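Autophagy-related protein 9 (Schizosaccharomyces pombe, PDB 7D0I) scrambles phospholipids between the two leaflets of the membrane as a homotrimer, supplying membrane for the growing autophagosome in autophagy. Local coordinates at residues V387-P401 and F636-Y648. The protein carries 1 engineered substitution. Numbering follows the deposited sequence.
Sequences VFDEQGQLRSAFRNP and FREHTINVEGVGY
F636, R637, T640 and Y648, on the end of helix 629-638 and the β-hairpin that follows it, form an interface of apolar packing and a cation-π stack, probably on the cytoplasmic side, with V387, L394 and R399 of segment 387-401, which leads to helix 404-410. No hydrogen bond crosses between the segments; packing joins them. V387 lays its CG1 methyl over the face of the F636 ring, 3.8 Å from the centroid, a CH-π contact. F388 meets the same ring through CE1, 4.0 Å from F636 CE1. Slim, branched valine suits the spot over the face, while Y349 also meets the rings of F388 and F636. L394 swings CG anti to the backbone N (chi1 -178°) and reaches tip to tip for T640, its CD2 3.6 Å from T640 CG2. Threonine fits here by offering this methyl while its OG1 donates to F636 O, from above the carbonyl plane, and is also hydrogen-bonded with Y349 OH.

Further along the loop, R399 bends at chi3 (-45°), laying its guanidinium flat on Y648, planes 15° apart and centres 4.1 Å apart. This off-centre cation-π stack is joined by a CH-π contact from R399 CD, 4.2 Å from the centroid of the Y648 ring. With an alanine here, that face of Y648 would probably lose its cationic cover and a gap would open between loop and hairpin. P401 packs CG 3.9 Å from R637 CD and sets CB over one face of the guanidinium, whose NH1 forms a salt bridge with D634. Beyond it, P401 packs on P401 of the second subunit. Q393 NE2 comes 3.5 Å from G647 CA, where a side chain would collide with it, so glycine suits the place. V646 and G647 facing V643 make the classic β bulge of this antiparallel hairpin, packed through Y648 and the methyl of T640 against a loop between helices.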
loop_
_atom_site.group_PDB
_atom_site.type_symbol
_atom_site.label_atom_id
_atom_site.label_comp_id
_atom_site.label_asym_id
_atom_site.label_seq_id
_atom_site.Cartn_x
_atom_site.Cartn_y
_atom_site.Cartn_z
ATOM N N VAL A 387 -2.570 -34.002 -38.014
ATOM C CA VAL A 387 -2.638 -32.567 -38.219
ATOM C C VAL A 387 -1.262 -31.915 -38.172
ATOM O O VAL A 387 -1.038 -30.897 -38.830
ATOM C CB VAL A 387 -3.585 -31.965 -37.171
ATOM C CG1 VAL A 387 -3.534 -30.478 -37.187
ATOM C CG2 VAL A 387 -4.999 -32.437 -37.422
ATOM N N PHE A 388 -0.321 -32.490 -37.436
ATOM C CA PHE A 388 0.975 -31.873 -37.207
ATOM C C PHE A 388 2.078 -32.632 -37.929
ATOM O O PHE A 388 2.018 -33.853 -38.083
ATOM C CB PHE A 388 1.283 -31.802 -35.711
ATOM C CG PHE A 388 0.479 -30.774 -34.982
ATOM C CD1 PHE A 388 -0.831 -31.015 -34.638
ATOM C CD2 PHE A 388 1.035 -29.562 -34.646
ATOM C CE1 PHE A 388 -1.564 -30.073 -33.978
ATOM C CE2 PHE A 388 0.300 -28.618 -33.983
ATOM C CZ PHE A 388 -0.999 -28.877 -33.649
ATOM N N ASP A 389 3.090 -31.886 -38.362
ATOM C CA ASP A 389 4.212 -32.452 -39.089
ATOM C C ASP A 389 4.932 -33.502 -38.252
ATOM O O ASP A 389 4.707 -33.645 -37.049
ATOM C CB ASP A 389 5.215 -31.365 -39.466
ATOM C CG ASP A 389 4.804 -30.586 -40.688
ATOM O OD1 ASP A 389 4.243 -31.195 -41.617
ATOM O OD2 ASP A 389 5.051 -29.362 -40.725
ATOM N N GLU A 390 5.817 -34.248 -38.911
ATOM C CA GLU A 390 6.818 -34.991 -38.161
ATOM C C GLU A 390 7.779 -34.041 -37.466
ATOM O O GLU A 390 8.265 -34.337 -36.371
ATOM C CB GLU A 390 7.568 -35.955 -39.082
ATOM C CG GLU A 390 7.835 -35.410 -40.477
ATOM C CD GLU A 390 9.010 -34.452 -40.532
ATOM O OE1 GLU A 390 9.856 -34.492 -39.612
ATOM O OE2 GLU A 390 9.088 -33.657 -41.491
ATOM N N GLN A 391 8.046 -32.889 -38.081
ATOM C CA GLN A 391 8.835 -31.844 -37.450
ATOM C C GLN A 391 8.061 -31.119 -36.357
ATOM O O GLN A 391 8.645 -30.303 -35.640
ATOM C CB GLN A 391 9.319 -30.858 -38.513
ATOM C CG GLN A 391 10.531 -30.037 -38.124
ATOM C CD GLN A 391 10.167 -28.621 -37.748
ATOM O OE1 GLN A 391 8.992 -28.294 -37.594
ATOM N NE2 GLN A 391 11.174 -27.769 -37.602
ATOM N N GLY A 392 6.767 -31.398 -36.220
ATOM C CA GLY A 392 5.989 -30.900 -35.103
ATOM C C GLY A 392 5.410 -29.517 -35.299
ATOM O O GLY A 392 5.616 -28.635 -34.463
ATOM N N GLN A 393 4.680 -29.308 -36.389
ATOM C CA GLN A 393 4.058 -28.016 -36.621
ATOM C C GLN A 393 2.884 -28.200 -37.566
ATOM O O GLN A 393 2.863 -29.133 -38.370
ATOM C CB GLN A 393 5.059 -27.009 -37.186
ATOM C CG GLN A 393 4.694 -25.567 -36.913
ATOM C CD GLN A 393 5.907 -24.720 -36.606
ATOM O OE1 GLN A 393 6.975 -25.241 -36.294
ATOM N NE2 GLN A 393 5.750 -23.408 -36.693
ATOM N N LEU A 394 1.911 -27.302 -37.449
ATOM C CA LEU A 394 0.665 -27.423 -38.191
ATOM C C LEU A 394 0.934 -27.536 -39.682
ATOM O O LEU A 394 1.527 -26.638 -40.284
ATOM C CB LEU A 394 -0.223 -26.218 -37.896
ATOM C CG LEU A 394 -1.593 -26.199 -38.556
ATOM C CD1 LEU A 394 -2.430 -27.297 -37.996
ATOM C CD2 LEU A 394 -2.268 -24.871 -38.336
ATOM N N ARG A 395 0.502 -28.647 -40.275
ATOM C CA ARG A 395 0.717 -28.863 -41.697
ATOM C C ARG A 395 0.074 -27.754 -42.514
ATOM O O ARG A 395 -0.880 -27.105 -42.081
ATOM C CB ARG A 395 0.158 -30.218 -42.122
ATOM C CG ARG A 395 1.069 -31.363 -41.778
ATOM C CD ARG A 395 0.509 -32.692 -42.204
ATOM N NE ARG A 395 1.324 -33.777 -41.675
ATOM C CZ ARG A 395 0.989 -35.059 -41.728
ATOM N NH1 ARG A 395 -0.155 -35.426 -42.289
ATOM N NH2 ARG A 395 1.796 -35.977 -41.215
ATOM N N SER A 396 0.615 -27.537 -43.713
ATOM C CA SER A 396 0.154 -26.428 -44.539
ATOM C C SER A 396 -1.266 -26.642 -45.034
ATOM O O SER A 396 -2.030 -25.681 -45.150
ATOM C CB SER A 396 1.098 -26.229 -45.722
ATOM O OG SER A 396 0.648 -25.182 -46.559
ATOM N N ALA A 397 -1.641 -27.888 -45.313
ATOM C CA ALA A 397 -2.947 -28.173 -45.886
ATOM C C ALA A 397 -4.097 -27.832 -44.953
ATOM O O ALA A 397 -5.251 -27.895 -45.383
ATOM C CB ALA A 397 -3.026 -29.647 -46.275
ATOM N N PHE A 398 -3.821 -27.471 -43.704
ATOM C CA PHE A 398 -4.869 -27.233 -42.722
ATOM C C PHE A 398 -5.203 -25.764 -42.544
ATOM O O PHE A 398 -6.004 -25.428 -41.672
ATOM C CB PHE A 398 -4.482 -27.847 -41.378
ATOM C CG PHE A 398 -4.727 -29.313 -41.307
ATOM C CD1 PHE A 398 -3.800 -30.203 -41.799
ATOM C CD2 PHE A 398 -5.896 -29.801 -40.775
ATOM C CE1 PHE A 398 -4.031 -31.546 -41.750
ATOM C CE2 PHE A 398 -6.129 -31.142 -40.724
ATOM C CZ PHE A 398 -5.196 -32.015 -41.211
ATOM N N ARG A 399 -4.608 -24.881 -43.342
ATOM C CA ARG A 399 -5.050 -23.501 -43.423
ATOM C C ARG A 399 -5.633 -23.150 -44.783
ATOM O O ARG A 399 -6.166 -22.047 -44.942
ATOM C CB ARG A 399 -3.896 -22.547 -43.092
ATOM C CG ARG A 399 -3.419 -22.653 -41.659
ATOM C CD ARG A 399 -2.275 -21.708 -41.382
ATOM N NE ARG A 399 -1.279 -21.733 -42.448
ATOM C CZ ARG A 399 -0.395 -22.708 -42.627
ATOM N NH1 ARG A 399 0.474 -22.641 -43.625
ATOM N NH2 ARG A 399 -0.383 -23.755 -41.817
ATOM N N ASN A 400 -5.549 -24.050 -45.750
ATOM C CA ASN A 400 -6.127 -23.881 -47.073
ATOM C C ASN A 400 -7.613 -24.219 -47.034
ATOM O O ASN A 400 -7.972 -25.391 -46.885
ATOM C CB ASN A 400 -5.398 -24.774 -48.076
ATOM C CG ASN A 400 -5.965 -24.672 -49.468
ATOM O OD1 ASN A 400 -7.032 -25.211 -49.757
ATOM N ND2 ASN A 400 -5.246 -23.993 -50.346
ATOM N N PRO A 401 -8.504 -23.234 -47.175
ATOM C CA PRO A 401 -9.938 -23.511 -47.009
ATOM C C PRO A 401 -10.532 -24.391 -48.090
ATOM O O PRO A 401 -11.668 -24.844 -47.928
ATOM C CB PRO A 401 -10.573 -22.116 -47.039
ATOM C CG PRO A 401 -9.463 -21.180 -46.731
ATOM C CD PRO A 401 -8.251 -21.797 -47.343
ATOM N N PHE A 636 -8.839 -26.126 -36.685
ATOM C CA PHE A 636 -7.418 -25.908 -36.885
ATOM C C PHE A 636 -7.135 -24.835 -37.916
ATOM O O PHE A 636 -5.999 -24.360 -37.995
ATOM C CB PHE A 636 -6.733 -27.212 -37.282
ATOM C CG PHE A 636 -6.553 -28.161 -36.141
ATOM C CD1 PHE A 636 -5.557 -27.965 -35.213
ATOM C CD2 PHE A 636 -7.387 -29.244 -35.990
ATOM C CE1 PHE A 636 -5.398 -28.826 -34.166
ATOM C CE2 PHE A 636 -7.224 -30.108 -34.942
ATOM C CZ PHE A 636 -6.230 -29.899 -34.030
ATOM N N ARG A 637 -8.135 -24.436 -38.696
ATOM C CA ARG A 637 -7.979 -23.371 -39.676
ATOM C C ARG A 637 -8.423 -22.023 -39.134
ATOM O O ARG A 637 -7.712 -21.030 -39.284
ATOM C CB ARG A 637 -8.762 -23.710 -40.945
ATOM C CG ARG A 637 -8.851 -22.575 -41.931
ATOM C CD ARG A 637 -9.346 -23.055 -43.275
ATOM N NE ARG A 637 -10.417 -24.037 -43.159
ATOM C CZ ARG A 637 -11.677 -23.741 -42.867
ATOM N NH1 ARG A 637 -12.579 -24.706 -42.794
ATOM N NH2 ARG A 637 -12.035 -22.488 -42.636
ATOM N N GLU A 638 -9.590 -21.975 -38.492
ATOM C CA GLU A 638 -10.072 -20.724 -37.930
ATOM C C GLU A 638 -9.189 -20.253 -36.785
ATOM O O GLU A 638 -8.719 -19.112 -36.781
ATOM C CB GLU A 638 -11.510 -20.886 -37.446
ATOM C CG GLU A 638 -12.479 -21.383 -38.488
ATOM C CD GLU A 638 -13.835 -21.723 -37.897
ATOM O OE1 GLU A 638 -13.959 -21.725 -36.653
ATOM O OE2 GLU A 638 -14.780 -21.990 -38.670
ATOM N N HIS A 639 -8.950 -21.116 -35.801
ATOM C CA HIS A 639 -8.392 -20.698 -34.518
ATOM C C HIS A 639 -6.895 -20.938 -34.417
ATOM O O HIS A 639 -6.391 -21.272 -33.347
ATOM C CB HIS A 639 -9.126 -21.393 -33.384
ATOM C CG HIS A 639 -10.602 -21.160 -33.402
ATOM N ND1 HIS A 639 -11.501 -22.118 -33.809
ATOM C CD2 HIS A 639 -11.339 -20.081 -33.048
ATOM C CE1 HIS A 639 -12.728 -21.638 -33.712
ATOM N NE2 HIS A 639 -12.657 -20.404 -33.254
ATOM N N THR A 640 -6.164 -20.760 -35.508
ATOM C CA THR A 640 -4.711 -20.818 -35.518
ATOM C C THR A 640 -4.162 -19.431 -35.808
ATOM O O THR A 640 -4.576 -18.789 -36.776
ATOM C CB THR A 640 -4.210 -21.798 -36.574
ATOM O OG1 THR A 640 -4.620 -23.121 -36.230
ATOM C CG2 THR A 640 -2.714 -21.745 -36.665
ATOM N N ILE A 641 -3.232 -18.971 -34.981
ATOM C CA ILE A 641 -2.632 -17.658 -35.162
ATOM C C ILE A 641 -1.123 -17.814 -35.170
ATOM O O ILE A 641 -0.566 -18.667 -34.479
ATOM C CB ILE A 641 -3.081 -16.669 -34.068
ATOM C CG1 ILE A 641 -2.690 -15.244 -34.442
ATOM C CG2 ILE A 641 -2.464 -17.021 -32.749
ATOM C CD1 ILE A 641 -3.019 -14.237 -33.367
ATOM N N ASN A 642 -0.453 -16.996 -35.973
ATOM C CA ASN A 642 0.995 -17.062 -36.098
ATOM C C ASN A 642 1.614 -16.054 -35.142
ATOM O O ASN A 642 1.499 -14.843 -35.343
ATOM C CB ASN A 642 1.433 -16.797 -37.536
ATOM C CG ASN A 642 2.900 -17.107 -37.768
ATOM O OD1 ASN A 642 3.757 -16.788 -36.950
ATOM N ND2 ASN A 642 3.192 -17.739 -38.893
ATOM N N VAL A 643 2.268 -16.554 -34.106
ATOM C CA VAL A 643 3.017 -15.718 -33.182
ATOM C C VAL A 643 4.466 -15.695 -33.638
ATOM O O VAL A 643 5.074 -16.750 -33.851
ATOM C CB VAL A 643 2.890 -16.236 -31.743
ATOM C CG1 VAL A 643 3.888 -15.547 -30.849
ATOM C CG2 VAL A 643 1.492 -16.000 -31.232
ATOM N N GLU A 644 5.015 -14.494 -33.795
ATOM C CA GLU A 644 6.312 -14.337 -34.438
ATOM C C GLU A 644 7.422 -14.877 -33.553
ATOM O O GLU A 644 7.543 -14.497 -32.385
ATOM C CB GLU A 644 6.564 -12.867 -34.763
ATOM C CG GLU A 644 5.345 -12.119 -35.286
ATOM C CD GLU A 644 4.812 -12.670 -36.597
ATOM O OE1 GLU A 644 5.559 -13.362 -37.321
ATOM O OE2 GLU A 644 3.635 -12.406 -36.907
ATOM N N GLY A 645 8.245 -15.754 -34.117
ATOM C CA GLY A 645 9.305 -16.401 -33.390
ATOM C C GLY A 645 8.934 -17.740 -32.799
ATOM O O GLY A 645 9.827 -18.528 -32.472
ATOM N N VAL A 646 7.642 -18.020 -32.654
ATOM C CA VAL A 646 7.174 -19.311 -32.173
ATOM C C VAL A 646 6.672 -20.119 -33.357
ATOM O O VAL A 646 7.200 -21.192 -33.661
ATOM C CB VAL A 646 6.073 -19.149 -31.113
ATOM C CG1 VAL A 646 5.625 -20.500 -30.631
ATOM C CG2 VAL A 646 6.565 -18.312 -29.962
ATOM N N GLY A 647 5.659 -19.608 -34.042
ATOM C CA GLY A 647 5.077 -20.340 -35.143
ATOM C C GLY A 647 3.570 -20.276 -35.103
ATOM O O GLY A 647 3.009 -19.313 -34.579
ATOM N N TYR A 648 2.900 -21.285 -35.644
ATOM C CA TYR A 648 1.445 -21.348 -35.613
ATOM C C TYR A 648 1.015 -21.975 -34.296
ATOM O O TYR A 648 1.263 -23.158 -34.053
ATOM C CB TYR A 648 0.903 -22.148 -36.789
ATOM C CG TYR A 648 1.083 -21.473 -38.114
ATOM C CD1 TYR A 648 0.389 -20.322 -38.424
ATOM C CD2 TYR A 648 1.943 -21.994 -39.062
ATOM C CE1 TYR A 648 0.547 -19.705 -39.633
ATOM C CE2 TYR A 648 2.108 -21.384 -40.275
ATOM C CZ TYR A 648 1.408 -20.239 -40.556
ATOM O OH TYR A 648 1.575 -19.626 -41.774
#